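Particle-associated glycoside hydrolase (PDB 6C72) depolymerises the capsular polysaccharide of Acinetobacter baumannii as a trimeric phage tailspike, probably by hydrolysing glycosidic bonds so that the virus can reach the cell envelope. Local coordinates at residues Ala26-Lys31 with Arg72-Ala77; Leu33-Lys38 with Leu56-Asn61; Leu68-Val73 with Ala80-Val85. One frame throughout, in Å; residues are numbered along the deposited sequence.

Contact 1 of 3, residues Ala26-Lys31 with Arg72-Ala77; sequences ALRKVK and RVTGAA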
loop_
_atom_site.group_PDB
_atom_site.type_symbol
_atom_site.label_atom_id
_atom_site.label_comp_id
_atom_site.label_asym_id
_atom_site.label_seq_id
_atom_site.Cartn_x
_atom_site.Cartn_y
_atom_site.Cartn_z
ATOM N N ALA A 26 -9.280 3.817 -57.019
ATOM C CA ALA A 26 -10.314 3.125 -57.786
ATOM C C ALA A 26 -11.706 3.477 -57.271
ATOM O O ALA A 26 -12.645 3.642 -58.060
ATOM C CB ALA A 26 -10.082 1.612 -57.741
ATOM N N LEU A 27 -11.845 3.624 -55.949
ATOM C CA LEU A 27 -13.127 3.995 -55.356
ATOM C C LEU A 27 -13.591 5.372 -55.834
ATOM O O LEU A 27 -14.788 5.591 -56.042
ATOM C CB LEU A 27 -13.013 3.955 -53.829
ATOM C CG LEU A 27 -14.264 4.043 -52.949
ATOM C CD1 LEU A 27 -15.226 2.891 -53.212
ATOM C CD2 LEU A 27 -13.861 4.082 -51.477
ATOM N N ARG A 28 -12.655 6.304 -56.037
ATOM C CA ARG A 28 -13.013 7.637 -56.504
ATOM C C ARG A 28 -13.585 7.640 -57.919
ATOM O O ARG A 28 -14.131 8.665 -58.349
ATOM C CB ARG A 28 -11.798 8.568 -56.448
ATOM C CG ARG A 28 -11.294 8.867 -55.062
ATOM C CD ARG A 28 -10.334 10.053 -55.053
ATOM N NE ARG A 28 -10.084 10.501 -53.684
ATOM C CZ ARG A 28 -9.002 10.196 -52.964
ATOM N NH1 ARG A 28 -8.037 9.451 -53.488
ATOM N NH2 ARG A 28 -8.888 10.649 -51.714
ATOM N N LYS A 29 -13.486 6.526 -58.643
ATOM C CA LYS A 29 -13.979 6.431 -60.008
ATOM C C LYS A 29 -15.250 5.600 -60.098
ATOM O O LYS A 29 -15.732 5.333 -61.201
ATOM C CB LYS A 29 -12.896 5.855 -60.920
ATOM C CG LYS A 29 -11.602 6.667 -60.970
ATOM C CD LYS A 29 -10.474 5.860 -61.639
ATOM C CE LYS A 29 -9.212 6.691 -61.886
ATOM N NZ LYS A 29 -9.121 7.186 -63.302
ATOM N N VAL A 30 -15.816 5.202 -58.964
ATOM C CA VAL A 30 -16.987 4.335 -58.919
ATOM C C VAL A 30 -18.053 5.050 -58.104
ATOM O O VAL A 30 -17.788 5.495 -56.983
ATOM C CB VAL A 30 -16.659 2.957 -58.309
ATOM C CG1 VAL A 30 -17.845 2.012 -58.456
ATOM C CG2 VAL A 30 -15.415 2.375 -58.939
ATOM N N LYS A 31 -19.248 5.158 -58.668
ATOM C CA LYS A 31 -20.383 5.797 -58.021
ATOM C C LYS A 31 -21.312 4.767 -57.395
ATOM O O LYS A 31 -21.534 3.692 -57.959
ATOM C CB LYS A 31 -21.152 6.626 -59.042
ATOM C CG LYS A 31 -20.404 7.845 -59.529
ATOM C CD LYS A 31 -21.272 8.642 -60.495
ATOM C CE LYS A 31 -22.511 9.170 -59.787
ATOM N NZ LYS A 31 -23.345 10.060 -60.651
ATOM N N ARG A 72 -14.399 11.464 -51.940
ATOM C CA ARG A 72 -15.250 12.076 -52.948
ATOM C C ARG A 72 -14.983 11.462 -54.318
ATOM O O ARG A 72 -13.830 11.238 -54.703
ATOM C CB ARG A 72 -15.014 13.589 -52.991
ATOM C CG ARG A 72 -15.487 14.338 -51.741
ATOM C CD ARG A 72 -17.004 14.456 -51.715
ATOM N NE ARG A 72 -17.506 15.030 -52.961
ATOM C CZ ARG A 72 -17.522 16.333 -53.234
ATOM N NH1 ARG A 72 -17.060 17.211 -52.360
ATOM N NH2 ARG A 72 -18.001 16.762 -54.390
ATOM N N VAL A 73 -16.058 11.198 -55.054
ATOM C CA VAL A 73 -15.961 10.664 -56.410
ATOM C C VAL A 73 -15.543 11.788 -57.349
ATOM O O VAL A 73 -16.206 12.826 -57.425
ATOM C CB VAL A 73 -17.282 10.017 -56.845
ATOM C CG1 VAL A 73 -17.276 9.750 -58.323
ATOM C CG2 VAL A 73 -17.471 8.713 -56.108
ATOM N N THR A 74 -14.413 11.593 -58.032
ATOM C CA THR A 74 -13.833 12.625 -58.883
ATOM C C THR A 74 -14.625 12.846 -60.170
ATOM O O THR A 74 -14.589 13.948 -60.729
ATOM C CB THR A 74 -12.392 12.253 -59.225
ATOM O OG1 THR A 74 -12.373 10.960 -59.846
ATOM C CG2 THR A 74 -11.540 12.201 -57.966
ATOM N N GLY A 75 -15.279 11.812 -60.688
ATOM C CA GLY A 75 -16.058 11.869 -61.914
ATOM C C GLY A 75 -17.504 12.289 -61.769
ATOM O O GLY A 75 -18.295 12.056 -62.688
ATOM N N ALA A 76 -17.891 12.824 -60.612
ATOM C CA ALA A 76 -19.246 13.285 -60.339
ATOM C C ALA A 76 -19.171 14.592 -59.562
ATOM O O ALA A 76 -18.194 14.849 -58.854
ATOM C CB ALA A 76 -20.058 12.240 -59.557
ATOM N N ALA A 77 -20.194 15.433 -59.710
ATOM C CA ALA A 77 -20.167 16.712 -59.009
ATOM C C ALA A 77 -20.388 16.542 -57.507
ATOM O O ALA A 77 -19.831 17.306 -56.710
ATOM C CB ALA A 77 -21.203 17.657 -59.600
#
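The guanidinium of Arg28 has the carbonyl oxygen Arg72 O at its edge, near its plane, though the closest approach to that oxygen is made lower in the side chain, by CG at 3.5 Å. Beyond the two segments its NH2 forms a salt bridge with Asp65, whose other carboxylate oxygen accepts Arg72 N. CG stands beside the backbone N (chi1 -66°) and the chain runs extended from there to NE; its methylenes pass Arg72 O, and CD reaches Thr74 CG2 at 3.8 Å.

The backbone oxygen of Arg28 is the polar centre of the contact. It accepts Thr74 N at 3.0 Å with an N-H...O angle of 144°, the donor lying in the carbonyl plane, and Val73 CA adds a CH...O contact to the same oxygen at 3.3 Å. Val73 straddles the end of the turn of 27-30: CG1 approaches Arg28 O, while CG2, placed beside its own backbone N, meets Val30 O at 3.3 Å. Lys31 crosses Val73 at about a right angle, CG against CG1. Its CD lies against the methyl of Ala76, and the bend at chi3 (63°) keeps CE beside it, Lys31 CD and CE each 3.9 Å from Ala76 CB.

Two type I beta turns, Leu27-Val30, which leads out of the short helix before it, and Val73-Ala76, between strands 70-72 and 80-83, are thereby docked near the N-terminal end of the modelled chain. With one carboxylate, that of Asp65, serving both the Arg28 side chain and the Arg72 backbone, the Arg28 charge is probably largely balanced, and the two turns are tied by one backbone hydrogen bond at Arg28 O and by aliphatic packing of Lys31 on Val73 and Ala76.

Contact 2 of 3, residues Leu33-Lys38 with Leu56-Asn61; sequences LFHNQK and LWDANN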
loop_
_atom_site.group_PDB
_atom_site.type_symbol
_atom_site.label_atom_id
_atom_site.label_comp_id
_atom_site.label_asym_id
_atom_site.label_seq_id
_atom_site.Cartn_x
_atom_site.Cartn_y
_atom_site.Cartn_z
ATOM N N LEU A 33 -24.763 3.019 -56.339
ATOM C CA LEU A 33 -26.065 2.881 -56.983
ATOM C C LEU A 33 -27.173 3.457 -56.110
ATOM O O LEU A 33 -28.022 4.217 -56.587
ATOM C CB LEU A 33 -26.328 1.410 -57.289
ATOM C CG LEU A 33 -25.200 0.784 -58.109
ATOM C CD1 LEU A 33 -25.450 -0.698 -58.358
ATOM C CD2 LEU A 33 -25.029 1.545 -59.420
ATOM N N PHE A 34 -27.167 3.129 -54.823
ATOM C CA PHE A 34 -28.239 3.515 -53.920
ATOM C C PHE A 34 -27.666 4.063 -52.618
ATOM O O PHE A 34 -26.465 3.963 -52.344
ATOM C CB PHE A 34 -29.162 2.325 -53.635
ATOM C CG PHE A 34 -28.431 1.087 -53.190
ATOM C CD1 PHE A 34 -27.940 0.180 -54.118
ATOM C CD2 PHE A 34 -28.233 0.833 -51.842
ATOM C CE1 PHE A 34 -27.271 -0.957 -53.707
ATOM C CE2 PHE A 34 -27.566 -0.298 -51.426
ATOM C CZ PHE A 34 -27.085 -1.194 -52.358
ATOM N N HIS A 35 -28.556 4.635 -51.806
ATOM C CA HIS A 35 -28.154 5.232 -50.538
ATOM C C HIS A 35 -27.562 4.171 -49.616
ATOM O O HIS A 35 -28.161 3.117 -49.392
ATOM C CB HIS A 35 -29.355 5.916 -49.872
ATOM C CG HIS A 35 -29.030 6.621 -48.586
ATOM N ND1 HIS A 35 -28.059 7.597 -48.490
ATOM C CD2 HIS A 35 -29.565 6.503 -47.346
ATOM C CE1 HIS A 35 -28.003 8.042 -47.246
ATOM N NE2 HIS A 35 -28.907 7.395 -46.531
ATOM N N ASN A 36 -26.368 4.458 -49.100
ATOM C CA ASN A 36 -25.676 3.589 -48.150
ATOM C C ASN A 36 -25.386 2.219 -48.760
ATOM O O ASN A 36 -25.597 1.176 -48.138
ATOM C CB ASN A 36 -26.473 3.459 -46.848
ATOM C CG ASN A 36 -26.426 4.724 -46.004
ATOM O OD1 ASN A 36 -25.402 5.404 -45.938
ATOM N ND2 ASN A 36 -27.545 5.049 -45.359
ATOM N N GLN A 37 -24.898 2.228 -49.997
ATOM C CA GLN A 37 -24.373 1.019 -50.610
ATOM C C GLN A 37 -23.004 0.681 -50.032
ATOM O O GLN A 37 -22.200 1.566 -49.733
ATOM C CB GLN A 37 -24.260 1.165 -52.126
ATOM C CG GLN A 37 -23.803 -0.115 -52.812
ATOM C CD GLN A 37 -23.598 0.044 -54.299
ATOM O OE1 GLN A 37 -23.487 1.157 -54.808
ATOM N NE2 GLN A 37 -23.525 -1.074 -55.005
ATOM N N LYS A 38 -22.741 -0.617 -49.903
ATOM C CA LYS A 38 -21.500 -1.115 -49.326
ATOM C C LYS A 38 -20.386 -1.129 -50.367
ATOM O O LYS A 38 -20.579 -1.598 -51.492
ATOM C CB LYS A 38 -21.718 -2.533 -48.800
ATOM C CG LYS A 38 -20.561 -3.164 -48.035
ATOM C CD LYS A 38 -21.035 -4.457 -47.376
ATOM C CE LYS A 38 -19.879 -5.320 -46.894
ATOM N NZ LYS A 38 -20.359 -6.617 -46.320
ATOM N N LEU A 56 -19.669 3.609 -46.968
ATOM C CA LEU A 56 -21.087 3.743 -47.274
ATOM C C LEU A 56 -21.289 4.920 -48.223
ATOM O O LEU A 56 -20.737 6.006 -48.017
ATOM C CB LEU A 56 -21.920 3.946 -46.002
ATOM C CG LEU A 56 -22.013 2.779 -45.016
ATOM C CD1 LEU A 56 -22.991 3.101 -43.886
ATOM C CD2 LEU A 56 -22.415 1.504 -45.731
ATOM N N TRP A 57 -22.095 4.705 -49.254
ATOM C CA TRP A 57 -22.276 5.706 -50.296
ATOM C C TRP A 57 -23.246 6.790 -49.840
ATOM O O TRP A 57 -24.339 6.490 -49.355
ATOM C CB TRP A 57 -22.781 5.033 -51.573
ATOM C CG TRP A 57 -23.124 5.971 -52.683
ATOM C CD1 TRP A 57 -24.367 6.213 -53.191
ATOM C CD2 TRP A 57 -22.217 6.794 -53.427
ATOM N NE1 TRP A 57 -24.288 7.135 -54.206
ATOM C CE2 TRP A 57 -22.980 7.511 -54.369
ATOM C CE3 TRP A 57 -20.835 6.994 -53.387
ATOM C CZ2 TRP A 57 -22.406 8.416 -55.270
ATOM C CZ3 TRP A 57 -20.266 7.888 -54.275
ATOM C CH2 TRP A 57 -21.050 8.591 -55.207
ATOM N N ASP A 58 -22.834 8.048 -49.975
ATOM C CA ASP A 58 -23.705 9.196 -49.743
ATOM C C ASP A 58 -23.744 9.984 -51.045
ATOM O O ASP A 58 -22.750 10.613 -51.425
ATOM C CB ASP A 58 -23.213 10.056 -48.573
ATOM C CG ASP A 58 -24.246 11.098 -48.123
ATOM O OD1 ASP A 58 -25.379 11.113 -48.656
ATOM O OD2 ASP A 58 -23.929 11.901 -47.217
ATOM N N ALA A 59 -24.888 9.933 -51.732
ATOM C CA ALA A 59 -24.996 10.557 -53.048
ATOM C C ALA A 59 -24.932 12.080 -52.980
ATOM O O ALA A 59 -24.444 12.722 -53.920
ATOM C CB ALA A 59 -26.293 10.114 -53.725
ATOM N N ASN A 60 -25.386 12.676 -51.883
ATOM C CA ASN A 60 -25.461 14.125 -51.785
ATOM C C ASN A 60 -24.217 14.764 -51.193
ATOM O O ASN A 60 -24.134 15.997 -51.176
ATOM C CB ASN A 60 -26.674 14.526 -50.949
ATOM C CG ASN A 60 -27.925 13.785 -51.356
ATOM O OD1 ASN A 60 -28.267 13.718 -52.542
ATOM N ND2 ASN A 60 -28.614 13.213 -50.374
ATOM N N ASN A 61 -23.255 13.974 -50.717
ATOM C CA ASN A 61 -22.156 14.523 -49.930
ATOM C C ASN A 61 -21.309 15.486 -50.751
ATOM O O ASN A 61 -20.842 15.153 -51.845
ATOM C CB ASN A 61 -21.277 13.397 -49.401
ATOM C CG ASN A 61 -20.291 13.873 -48.364
ATOM O OD1 ASN A 61 -19.270 14.473 -48.692
ATOM N ND2 ASN A 61 -20.568 13.572 -47.105
#
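Trp57 is held through both of its backbone polar atoms by the turn opposite. Its carbonyl oxygen accepts Asn36 N at 2.9 Å, with the donor in the carbonyl plane and an N-H...O angle of 150°; its own N-H goes to Gln37 O at 3.2 Å, in that carbonyl's plane and on a lone pair. Gln37 O also receives a CH...O contact from Leu56 CA at 3.5 Å. The indole, its CG anti to the backbone N (chi1 175°), brings CD1 to within 3.2 Å of Phe34 O, which sits at the ring edge near its plane.

These bonds join the type II beta turn Phe34-Gln37 to strand 54-58 at the point where strand 38-41 begins: Lys38 and Leu56 form the first antiparallel, non-hydrogen-bonded pair of two neighbouring strands in the five-stranded N-terminal sheet. The extended side chain of Gln37 reaches back past the start of the turn, and its OE1 accepts Leu33 N at 2.7 Å, the donor tilted 34° from the amide carbonyl plane. Gln37 CB meanwhile lies over one face of the Phe34 ring, toward its rim.

His35 carries Asn36 CG over the centre of one ring face, and Asp58 OD1 stands at its edge, 4.3 Å from CE1. Asn36 OD1 lies against Leu56 CB at 3.8 Å, and Asn36 also packs on Thr42 of a neighbouring subunit.

Contact 3 of 3, residues Leu68-Val73 with Ala80-Val85; sequences LSVIRV and AWLLQV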
loop_
_atom_site.group_PDB
_atom_site.type_symbol
_atom_site.label_atom_id
_atom_site.label_comp_id
_atom_site.label_asym_id
_atom_site.label_seq_id
_atom_site.Cartn_x
_atom_site.Cartn_y
_atom_site.Cartn_z
ATOM N N LEU A 68 -9.726 9.984 -45.784
ATOM C CA LEU A 68 -9.970 9.169 -44.602
ATOM C C LEU A 68 -11.461 8.904 -44.420
ATOM O O LEU A 68 -11.947 7.813 -44.743
ATOM C CB LEU A 68 -9.386 9.861 -43.368
ATOM C CG LEU A 68 -9.692 9.348 -41.961
ATOM C CD1 LEU A 68 -9.335 7.896 -41.810
ATOM C CD2 LEU A 68 -8.940 10.190 -40.958
ATOM N N SER A 69 -12.201 9.897 -43.925
ATOM C CA SER A 69 -13.620 9.707 -43.656
ATOM C C SER A 69 -14.504 9.998 -44.863
ATOM O O SER A 69 -15.587 9.409 -44.985
ATOM C CB SER A 69 -14.057 10.597 -42.487
ATOM O OG SER A 69 -13.991 11.962 -42.844
ATOM N N VAL A 70 -14.070 10.886 -45.756
ATOM C CA VAL A 70 -14.847 11.290 -46.920
ATOM C C VAL A 70 -14.007 11.021 -48.162
ATOM O O VAL A 70 -12.965 11.660 -48.360
ATOM C CB VAL A 70 -15.254 12.770 -46.846
ATOM C CG1 VAL A 70 -15.960 13.201 -48.122
ATOM C CG2 VAL A 70 -16.151 13.006 -45.651
ATOM N N ILE A 71 -14.468 10.100 -49.007
ATOM C CA ILE A 71 -13.816 9.787 -50.272
ATOM C C ILE A 71 -14.733 10.304 -51.381
ATOM O O ILE A 71 -15.744 9.678 -51.721
ATOM C CB ILE A 71 -13.528 8.286 -50.417
ATOM C CG1 ILE A 71 -12.697 7.780 -49.230
ATOM C CG2 ILE A 71 -12.807 7.992 -51.725
ATOM C CD1 ILE A 71 -11.391 8.548 -49.007
ATOM N N ARG A 72 -14.399 11.464 -51.940
ATOM C CA ARG A 72 -15.250 12.076 -52.948
ATOM C C ARG A 72 -14.983 11.462 -54.318
ATOM O O ARG A 72 -13.830 11.238 -54.703
ATOM C CB ARG A 72 -15.014 13.589 -52.991
ATOM C CG ARG A 72 -15.487 14.338 -51.741
ATOM C CD ARG A 72 -17.004 14.456 -51.715
ATOM N NE ARG A 72 -17.506 15.030 -52.961
ATOM C CZ ARG A 72 -17.522 16.333 -53.234
ATOM N NH1 ARG A 72 -17.060 17.211 -52.360
ATOM N NH2 ARG A 72 -18.001 16.762 -54.390
ATOM N N VAL A 73 -16.058 11.198 -55.054
ATOM C CA VAL A 73 -15.961 10.664 -56.410
ATOM C C VAL A 73 -15.543 11.788 -57.349
ATOM O O VAL A 73 -16.206 12.826 -57.425
ATOM C CB VAL A 73 -17.282 10.017 -56.845
ATOM C CG1 VAL A 73 -17.276 9.750 -58.323
ATOM C CG2 VAL A 73 -17.471 8.713 -56.108
ATOM N N ALA A 80 -19.961 10.797 -52.117
ATOM C CA ALA A 80 -18.770 10.361 -51.411
ATOM C C ALA A 80 -19.002 8.991 -50.802
ATOM O O ALA A 80 -20.130 8.617 -50.468
ATOM C CB ALA A 80 -18.354 11.346 -50.312
ATOM N N TRP A 81 -17.921 8.238 -50.689
ATOM C CA TRP A 81 -17.917 7.024 -49.897
ATOM C C TRP A 81 -17.452 7.376 -48.496
ATOM O O TRP A 81 -16.376 7.961 -48.319
ATOM C CB TRP A 81 -17.006 5.966 -50.514
ATOM C CG TRP A 81 -17.461 5.522 -51.864
ATOM C CD1 TRP A 81 -17.033 5.995 -53.067
ATOM C CD2 TRP A 81 -18.449 4.520 -52.149
ATOM N NE1 TRP A 81 -17.687 5.344 -54.087
ATOM C CE2 TRP A 81 -18.563 4.437 -53.549
ATOM C CE3 TRP A 81 -19.248 3.688 -51.355
ATOM C CZ2 TRP A 81 -19.442 3.549 -54.175
ATOM C CZ3 TRP A 81 -20.124 2.807 -51.981
ATOM C CH2 TRP A 81 -20.208 2.743 -53.372
ATOM N N LEU A 82 -18.264 7.023 -47.508
ATOM C CA LEU A 82 -18.024 7.401 -46.124
ATOM C C LEU A 82 -17.445 6.221 -45.353
ATOM O O LEU A 82 -18.025 5.126 -45.335
ATOM C CB LEU A 82 -19.307 7.893 -45.461
ATOM C CG LEU A 82 -19.966 9.080 -46.159
ATOM C CD1 LEU A 82 -21.110 9.609 -45.323
ATOM C CD2 LEU A 82 -18.942 10.176 -46.472
ATOM N N LEU A 83 -16.302 6.460 -44.720
ATOM C CA LEU A 83 -15.600 5.432 -43.971
ATOM C C LEU A 83 -16.452 4.917 -42.816
ATOM O O LEU A 83 -17.085 5.696 -42.096
ATOM C CB LEU A 83 -14.301 6.025 -43.425
ATOM C CG LEU A 83 -13.408 5.065 -42.648
ATOM C CD1 LEU A 83 -12.848 4.035 -43.632
ATOM C CD2 LEU A 83 -12.320 5.807 -41.884
ATOM N N GLN A 84 -16.444 3.594 -42.616
ATOM C CA GLN A 84 -17.107 2.956 -41.480
ATOM C C GLN A 84 -16.039 2.362 -40.579
ATOM O O GLN A 84 -15.381 1.384 -40.948
ATOM C CB GLN A 84 -18.093 1.876 -41.913
ATOM C CG GLN A 84 -19.205 2.356 -42.829
ATOM C CD GLN A 84 -20.064 3.469 -42.221
ATOM O OE1 GLN A 84 -20.246 4.522 -42.837
ATOM N NE2 GLN A 84 -20.608 3.231 -41.025
ATOM N N VAL A 85 -15.872 2.942 -39.403
ATOM C CA VAL A 85 -14.946 2.419 -38.408
ATOM C C VAL A 85 -15.673 1.383 -37.569
ATOM O O VAL A 85 -16.736 1.662 -37.002
ATOM C CB VAL A 85 -14.403 3.546 -37.514
ATOM C CG1 VAL A 85 -13.539 2.952 -36.402
ATOM C CG2 VAL A 85 -13.627 4.559 -38.337
#
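Ile71 O accepts the shortest bond of the contact, from Trp81 N at 2.8 Å, with an N-H...O angle of 156° and the donor tilted 24° from the carbonyl plane. The same oxygen takes a CH...O contact from Ala80 CA at 3.1 Å. In the opposite direction Ile71 N binds Trp81 O at 2.9 Å, which closes the hydrogen-bonded pair. Farther along, Leu83 N donates to Ser69 O at 3.0 Å.

Strands 70-72 and 80-83 thus form an antiparallel beta hairpin at one edge of the N-terminal sheet, and strand 54-58 continues that sheet on the other flank of 80-83. Side chains alternate between its faces. On one, Val70 CG1 meets Ala80 CB at 3.7 Å, Val70 and Leu82 lie side by side, pointing the same way, with CG2 against CD2, and the doubly bent chain of Arg72 brings its CD onto the Ala80 methyl. On the other, Ile71 and Trp81 adjoin through their CB atoms. The indole, CG beside the backbone N (chi1 -63°), is crossed obliquely by Val73, whose CG2 lies 3.9 Å from NE1; that nitrogen gives its hydrogen to Val30 O.

Beyond the paired residues, Leu68 CD1 meets Leu83 CD2 at 3.6 Å. Ser69 OG is taken up by Asp66, and Leu68, just ahead of the hairpin, also packs on Lys115 of helix 110-122.

All three contacts crowd into the N-terminal part of the modelled chain, their centres 10 to 12 Å apart and about 48 to 58 Å from the centre of the elongated chain. In sequence contact 2 falls between the two segments of contact 1, whereas contact 3 follows contact 2 and shares Arg72 and Val73 with contact 1. Contacts 2 and 3 belong to one five-stranded sheet, in which 54-58 and 80-83 are neighbours, and contact 1 sets the turn that follows helix 24-27 against the hairpin loop. Trp57 and Trp81, whose rings meet with their planes at about 50°, connect all three. Together they form what appears to be a compact N-terminal unit ahead of the parallel strands.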